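Secreted protein ESXB (Bacillus anthracis, PDB 4J10) is of unknown function but, as a secreted helical-hairpin protein of the WXG100 family, is probably exported by a type VII (ESX-like) secretion system. Local coordinates at residues A[27-30]-A[31-34]; A[61-64]-A[65-68]; A[53-56]-A[57-61]. All coordinates share one frame; numbering follows the deposited sequence. Where two conformers were deposited one is given.

Interaction 1 (A[27-30]-A[31-34]); sequences EAQS and QINR. With FMT (formic acid), chain C.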
loop_
_atom_site.group_PDB
_atom_site.type_symbol
_atom_site.label_atom_id
_atom_site.label_comp_id
_atom_site.label_asym_id
_atom_site.label_seq_id
_atom_site.Cartn_x
_atom_site.Cartn_y
_atom_site.Cartn_z
ATOM N N GLU A 27 -2.564 -6.866 -3.619
ATOM C CA GLU A 27 -3.421 -5.724 -3.961
ATOM C C GLU A 27 -2.572 -4.476 -4.203
ATOM O O GLU A 27 -2.850 -3.662 -5.102
ATOM C CB GLU A 27 -4.459 -5.482 -2.856
ATOM C CG GLU A 27 -5.527 -6.549 -2.781
ATOM C CD GLU A 27 -6.562 -6.250 -1.717
ATOM O OE1 GLU A 27 -6.298 -5.390 -0.851
ATOM O OE2 GLU A 27 -7.637 -6.880 -1.747
ATOM N N ALA A 28 -1.509 -4.329 -3.423
ATOM C CA ALA A 28 -0.612 -3.189 -3.580
ATOM C C ALA A 28 0.102 -3.264 -4.927
ATOM O O ALA A 28 0.265 -2.254 -5.616
ATOM C CB ALA A 28 0.405 -3.161 -2.443
ATOM N N GLN A 29 0.560 -4.458 -5.291
ATOM C CA GLN A 29 1.175 -4.663 -6.603
ATOM C C GLN A 29 0.213 -4.310 -7.732
ATOM O O GLN A 29 0.595 -3.646 -8.704
ATOM C CB GLN A 29 1.671 -6.104 -6.751
ATOM C CG GLN A 29 2.323 -6.366 -8.099
ATOM C CD GLN A 29 3.663 -5.663 -8.248
ATOM O OE1 GLN A 29 3.790 -4.657 -8.980
ATOM N NE2 GLN A 29 4.665 -6.178 -7.568
ATOM N N SER A 30 -1.035 -4.753 -7.607
ATOM C CA SER A 30 -2.049 -4.451 -8.614
ATOM C C SER A 30 -2.267 -2.951 -8.733
ATOM O O SER A 30 -2.420 -2.413 -9.838
ATOM C CB SER A 30 -3.366 -5.144 -8.257
ATOM O OG SER A 30 -4.407 -4.719 -9.121
ATOM N N GLN A 31 -2.342 -2.267 -7.607
ATOM C CA GLN A 31 -2.512 -0.826 -7.587
ATOM C C GLN A 31 -1.371 -0.075 -8.298
ATOM O O GLN A 31 -1.618 0.778 -9.095
ATOM C CB GLN A 31 -2.680 -0.320 -6.160
ATOM C CG GLN A 31 -2.920 1.187 -6.069
ATOM C CD GLN A 31 -3.122 1.676 -4.650
ATOM O OE1 GLN A 31 -4.196 1.575 -4.104
ATOM N NE2 GLN A 31 -2.120 2.186 -4.088
ATOM N N ILE A 32 -0.135 -0.390 -7.972
ATOM C CA ILE A 32 0.982 0.307 -8.589
ATOM C C ILE A 32 1.020 0.003 -10.087
ATOM O O ILE A 32 1.349 0.880 -10.888
ATOM C CB ILE A 32 2.315 0.026 -7.840
ATOM C CG1 ILE A 32 3.342 1.127 -8.131
ATOM C CG2 ILE A 32 2.830 -1.360 -8.142
ATOM C CD1 ILE A 32 2.910 2.475 -7.589
ATOM N N ASN A 33 0.626 -1.201 -10.491
ATOM C CA ASN A 33 0.573 -1.591 -11.912
ATOM C C ASN A 33 -0.492 -0.740 -12.633
ATOM O O ASN A 33 -0.243 -0.311 -13.717
ATOM C CB ASN A 33 0.223 -3.085 -12.168
ATOM C CG ASN A 33 1.309 -4.091 -11.770
ATOM O OD1 ASN A 33 1.033 -5.253 -11.687
ATOM N ND2 ASN A 33 2.451 -3.644 -11.494
ATOM N N ARG A 34 -1.660 -0.545 -12.026
ATOM C CA ARG A 34 -2.747 0.242 -12.624
ATOM C C ARG A 34 -2.344 1.698 -12.768
ATOM O O ARG A 34 -2.563 2.316 -13.815
ATOM C CB ARG A 34 -4.017 0.161 -11.771
ATOM C CG ARG A 34 -4.729 -1.178 -11.782
ATOM C CD ARG A 34 -6.142 -1.041 -11.195
ATOM N NE ARG A 34 -6.162 -0.488 -9.840
ATOM C CZ ARG A 34 -6.045 -1.215 -8.729
ATOM N NH1 ARG A 34 -5.884 -2.531 -8.802
ATOM N NH2 ARG A 34 -6.077 -0.626 -7.542
HETATM C C FMT C . -3.099 -5.433 -12.331
HETATM O O1 FMT C . -1.992 -5.961 -12.458
HETATM O O2 FMT C . -3.285 -4.214 -12.278
HETATM O O HOH W 1 -5.579 -3.289 -5.796
#
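Ala28 and Ile32 form the tight side of two successive turns of helix 11-41. Ile32 N donates to Ala28 O at 3.0 Å, and the CG2 methyl of Ile32 sits only 3.2 Å from Gln29 O. The torsion responsible is chi1 of Ile32 (-158°), which sets CG1 opposite the backbone N and wedges CG2 between that N and the carbonyl carbon, turned back against the preceding turn. CD1 heads the other way, toward Phe58 and Ser61 of helix 48-90, while the Ile32 side chain also packs on Met65 and on Tyr68 of the second subunit.

The outward side is looser and polar. Gln29 bends at its second side-chain torsion and brings OE1 within 3.0 Å of Asn33 ND2. The N-H points poorly at the oxygen (125°), so this is a weak bond, although the two amide planes are only 30° apart. Arg34 bends at chi3 and folds its guanidinium back along the helix, the rim of one face lying over Gln31 CA. A water at its edge, in plane, accepts from Arg34 NH1 at 3.1 Å and donates to Glu27 O at 2.8 Å; that carbonyl oxygen also receives Gln31 N at 2.9 Å. A formic acid molecule, probably from the crystallisation liquor, lies near Ser30, Asn33 and Arg34, but its bond to Ser30 OG is weak and unsettled.

Two kinds of chemistry thus share one helix: a largely apolar face turned to the hairpin partner and the second subunit, and a polar face linked by one weak amide bond and one bridging water.

Interaction 2 (A[61-64]-A[65-68]); sequences SKQA and MQQY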
loop_
_atom_site.group_PDB
_atom_site.type_symbol
_atom_site.label_atom_id
_atom_site.label_comp_id
_atom_site.label_asym_id
_atom_site.label_seq_id
_atom_site.Cartn_x
_atom_site.Cartn_y
_atom_site.Cartn_z
ATOM N N SER A 61 6.806 7.184 -6.005
ATOM C CA SER A 61 5.763 6.399 -5.351
ATOM C C SER A 61 6.041 4.903 -5.521
ATOM O O SER A 61 5.833 4.114 -4.601
ATOM C CB SER A 61 4.369 6.786 -5.870
ATOM O OG SER A 61 4.031 6.127 -7.085
ATOM N N LYS A 62 6.549 4.526 -6.687
ATOM C CA LYS A 62 6.844 3.129 -6.982
ATOM C C LYS A 62 7.974 2.635 -6.086
ATOM O O LYS A 62 7.944 1.499 -5.604
ATOM C CB LYS A 62 7.181 2.960 -8.473
ATOM C CG LYS A 62 7.351 1.509 -8.932
ATOM C CD LYS A 62 7.557 1.453 -10.436
ATOM C CE LYS A 62 7.665 0.031 -10.944
ATOM N NZ LYS A 62 7.909 0.023 -12.418
ATOM N N GLN A 63 8.965 3.486 -5.840
ATOM C CA GLN A 63 10.054 3.127 -4.941
ATOM C C GLN A 63 9.561 2.910 -3.501
ATOM O O GLN A 63 10.018 1.989 -2.831
ATOM C CB GLN A 63 11.185 4.156 -5.031
ATOM C CG GLN A 63 11.980 4.031 -6.325
ATOM C CD GLN A 63 12.814 5.259 -6.624
ATOM O OE1 GLN A 63 12.542 6.346 -6.116
ATOM N NE2 GLN A 63 13.831 5.094 -7.462
ATOM N N ALA A 64 8.623 3.730 -3.037
ATOM C CA ALA A 64 8.066 3.548 -1.702
ATOM C C ALA A 64 7.321 2.228 -1.643
ATOM O O ALA A 64 7.399 1.495 -0.657
ATOM C CB ALA A 64 7.132 4.688 -1.347
HETATM N N MSE A 65 6.611 1.939 -2.720
HETATM C CA MSE A 65 5.840 0.725 -2.826
HETATM C C MSE A 65 6.731 -0.517 -2.852
HETATM O O MSE A 65 6.366 -1.565 -2.324
HETATM C CB MSE A 65 4.971 0.818 -4.070
HETATM C CG MSE A 65 4.013 -0.303 -4.243
HETATM SE SE MSE A 65 2.831 -0.738 -2.753
HETATM C CE MSE A 65 2.736 0.805 -1.539
ATOM N N GLN A 66 7.908 -0.378 -3.451
ATOM C CA GLN A 66 8.884 -1.457 -3.526
ATOM C C GLN A 66 9.572 -1.728 -2.194
ATOM O O GLN A 66 10.213 -2.758 -2.033
ATOM C CB GLN A 66 9.878 -1.173 -4.651
ATOM C CG GLN A 66 9.254 -1.385 -6.027
ATOM C CD GLN A 66 10.167 -1.006 -7.160
ATOM O OE1 GLN A 66 11.120 -0.255 -6.975
ATOM N NE2 GLN A 66 9.878 -1.520 -8.350
ATOM N N GLN A 67 9.429 -0.810 -1.243
ATOM C CA GLN A 67 9.814 -1.065 0.142
ATOM C C GLN A 67 8.656 -1.727 0.899
ATOM O O GLN A 67 8.841 -2.694 1.636
ATOM C CB GLN A 67 10.204 0.244 0.840
ATOM C CG GLN A 67 11.429 0.935 0.255
ATOM C CD GLN A 67 12.684 0.113 0.428
ATOM O OE1 GLN A 67 13.003 -0.316 1.533
ATOM N NE2 GLN A 67 13.396 -0.120 -0.665
ATOM N N TYR A 68 7.451 -1.210 0.703
ATOM C CA TYR A 68 6.274 -1.642 1.437
ATOM C C TYR A 68 5.933 -3.109 1.224
ATOM O O TYR A 68 5.715 -3.858 2.178
ATOM C CB TYR A 68 5.096 -0.796 0.969
ATOM C CG TYR A 68 3.770 -1.098 1.618
ATOM C CD1 TYR A 68 3.525 -0.755 2.937
ATOM C CD2 TYR A 68 2.730 -1.668 0.898
ATOM C CE1 TYR A 68 2.310 -1.003 3.523
ATOM C CE2 TYR A 68 1.494 -1.903 1.476
ATOM C CZ TYR A 68 1.285 -1.567 2.795
ATOM O OH TYR A 68 0.053 -1.798 3.357
HETATM O O HOH W 2 12.619 0.986 -3.024
#
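Lys62 O accepts Gln66 N at 2.9 Å and Ser61 O accepts Met65 N at 3.0 Å, regular i to i+4 helical bonds. The next turn departs from this pattern. Ala64 O takes two donors: Tyr68 N at 3.0 Å, in the carbonyl plane, and Gln67 N at 3.1 Å, raised 68° out of it. Gln67 N keeps only a weak bond to its regular acceptor, Gln63 O, at 3.3 Å; its bond to Ala64 O is a single i to i+3 bond of the 3-10 kind, consistent with a slight local tightening. A water spans the same turn, donating to Gln63 O at 2.8 Å and accepting from Gln67 NE2.

Further out, Lys62 runs fully extended with CG anti to the backbone N (chi1 -173°), and its hydrocarbon chain passes obliquely by the Gln66 amide, CE lying 3.7 Å from Gln66 NE2. Its ammonium continues to a salt bridge with Glu36 of helix 11-41. Gln66 CG, meanwhile, rests 3.2 Å from Lys62 O.

The buried face belongs to Met65, a selenomethionine modelled in two conformers, and to Tyr68, whose hydroxyl hydrogen-bonds Gln31 of the second subunit. Met65 packs on Ala28 and Ile32 of helix 11-41 and on Tyr68 of the second subunit, while Ala64 meets its own counterpart there, placing this part of helix 48-90 between its hairpin partner and the dimer mate.

Interaction 3 (A[53-56]-A[57-61]); sequences KFRG and EFIQS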
loop_
_atom_site.group_PDB
_atom_site.type_symbol
_atom_site.label_atom_id
_atom_site.label_comp_id
_atom_site.label_asym_id
_atom_site.label_seq_id
_atom_site.Cartn_x
_atom_site.Cartn_y
_atom_site.Cartn_z
ATOM N N LYS A 53 7.989 15.166 -15.565
ATOM C CA LYS A 53 7.705 15.560 -14.191
ATOM C C LYS A 53 6.818 14.528 -13.502
ATOM O O LYS A 53 7.107 14.094 -12.385
ATOM C CB LYS A 53 7.046 16.943 -14.154
ATOM C CG LYS A 53 6.605 17.369 -12.760
ATOM C CD LYS A 53 5.976 18.756 -12.760
ATOM C CE LYS A 53 4.696 18.789 -13.583
ATOM N NZ LYS A 53 3.869 19.992 -13.271
ATOM N N PHE A 54 5.740 14.130 -14.172
ATOM C CA PHE A 54 4.849 13.113 -13.627
ATOM C C PHE A 54 5.485 11.732 -13.552
ATOM O O PHE A 54 5.234 10.990 -12.608
ATOM C CB PHE A 54 3.542 13.068 -14.421
ATOM C CG PHE A 54 2.619 14.199 -14.104
ATOM C CD1 PHE A 54 1.789 14.137 -12.995
ATOM C CD2 PHE A 54 2.588 15.327 -14.898
ATOM C CE1 PHE A 54 0.944 15.183 -12.689
ATOM C CE2 PHE A 54 1.742 16.375 -14.595
ATOM C CZ PHE A 54 0.920 16.298 -13.485
ATOM N N ARG A 55 6.313 11.388 -14.533
ATOM C CA ARG A 55 7.018 10.111 -14.475
ATOM C C ARG A 55 7.939 10.088 -13.266
ATOM O O ARG A 55 7.993 9.093 -12.544
ATOM C CB ARG A 55 7.832 9.876 -15.744
ATOM C CG ARG A 55 8.640 8.581 -15.717
ATOM C CD ARG A 55 7.743 7.356 -15.799
ATOM N NE ARG A 55 7.058 7.275 -17.087
ATOM C CZ ARG A 55 6.172 6.338 -17.414
ATOM N NH1 ARG A 55 5.854 5.384 -16.551
ATOM N NH2 ARG A 55 5.602 6.355 -18.613
ATOM N N GLY A 56 8.651 11.191 -13.042
ATOM C CA GLY A 56 9.596 11.275 -11.939
ATOM C C GLY A 56 8.898 11.087 -10.603
ATOM O O GLY A 56 9.343 10.304 -9.755
ATOM N N GLU A 57 7.790 11.799 -10.421
ATOM C CA GLU A 57 7.003 11.688 -9.199
ATOM C C GLU A 57 6.437 10.291 -9.042
ATOM O O GLU A 57 6.487 9.703 -7.951
ATOM C CB GLU A 57 5.895 12.738 -9.186
ATOM C CG GLU A 57 6.421 14.140 -8.934
ATOM C CD GLU A 57 5.429 15.213 -9.319
ATOM O OE1 GLU A 57 5.746 16.407 -9.134
ATOM O OE2 GLU A 57 4.335 14.863 -9.809
ATOM N N PHE A 58 5.900 9.740 -10.126
ATOM C CA PHE A 58 5.398 8.382 -10.052
ATOM C C PHE A 58 6.475 7.374 -9.635
ATOM O O PHE A 58 6.202 6.478 -8.836
ATOM C CB PHE A 58 4.724 7.914 -11.343
ATOM C CG PHE A 58 4.242 6.503 -11.247
ATOM C CD1 PHE A 58 3.118 6.203 -10.485
ATOM C CD2 PHE A 58 4.937 5.463 -11.852
ATOM C CE1 PHE A 58 2.681 4.897 -10.341
ATOM C CE2 PHE A 58 4.496 4.141 -11.707
ATOM C CZ PHE A 58 3.365 3.870 -10.949
ATOM N N ILE A 59 7.682 7.516 -10.175
ATOM C CA ILE A 59 8.794 6.647 -9.799
ATOM C C ILE A 59 9.078 6.723 -8.301
ATOM O O ILE A 59 9.388 5.711 -7.673
ATOM C CB ILE A 59 10.066 6.954 -10.609
ATOM C CG1 ILE A 59 9.872 6.533 -12.063
ATOM C CG2 ILE A 59 11.278 6.241 -10.002
ATOM C CD1 ILE A 59 9.551 5.071 -12.240
ATOM N N GLN A 60 8.948 7.913 -7.722
ATOM C CA GLN A 60 9.070 8.044 -6.273
ATOM C C GLN A 60 8.052 7.171 -5.544
ATOM O O GLN A 60 8.394 6.500 -4.570
ATOM C CB GLN A 60 8.890 9.492 -5.830
ATOM C CG GLN A 60 10.089 10.373 -6.055
ATOM C CD GLN A 60 9.999 11.649 -5.252
ATOM O OE1 GLN A 60 10.656 11.793 -4.222
ATOM N NE2 GLN A 60 9.174 12.580 -5.712
ATOM N N SER A 61 6.806 7.184 -6.005
ATOM C CA SER A 61 5.763 6.399 -5.351
ATOM C C SER A 61 6.041 4.903 -5.521
ATOM O O SER A 61 5.833 4.114 -4.601
ATOM C CB SER A 61 4.369 6.786 -5.870
ATOM O OG SER A 61 4.031 6.127 -7.085
#
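Glu57 and Lys53 are drawn together by their first torsions: chi1 of -73° puts Glu57 CG beside its own backbone N, so that its extended chain runs back along the preceding turn, while Lys53 CG stands anti to N (175°). The two chains lie side by side, with Glu57 OE1 3.8 Å from Lys53 CG. Beyond this the lysine bends at chi3, and Lys53 NZ stays 5.8 Å from Glu57 OE1. The other oxygen, Glu57 OE2, comes to 4.1 Å from Phe54 CD1, the carboxylate plane turned 78° from the ring.

Regular i to i+4 backbone bonds run beneath, among them Phe58 N to Phe54 O at 2.9 Å. Ile59 CG1 comes within 3.2 Å of Arg55 O. Arg55 itself reaches Asn40 and a salt bridge to Glu43, and the Phe54 ring meets Trp46, the tryptophan of the WXG motif.

With the lysine ammonium too distant for an ion pair, the closeness of Glu57 and Asp78 of the second subunit would favour a proton on one of the two, which one being open; Lys53, though not in contact, may offset this in part.

From the N terminus, interaction 1 comes first, on helix 11-41; the chain then turns through the WXG region into helix 48-90, where interaction 3 precedes interaction 2. Each contact lies within one helix, so none closes a loop, and none nests in or crosses another. Interactions 3 and 2 run on from each other, sharing Ser61. Interaction 1 faces both across the antiparallel hairpin: Ile32 O lies 3.6 Å from Phe58 CZ, and Ile32 CD1 lies 4.0 Å from Lys62 CA and 3.9 Å from OG of the shared Ser61. Since all three also touch the second subunit, together they join the two helices of the hairpin to the dimer interface.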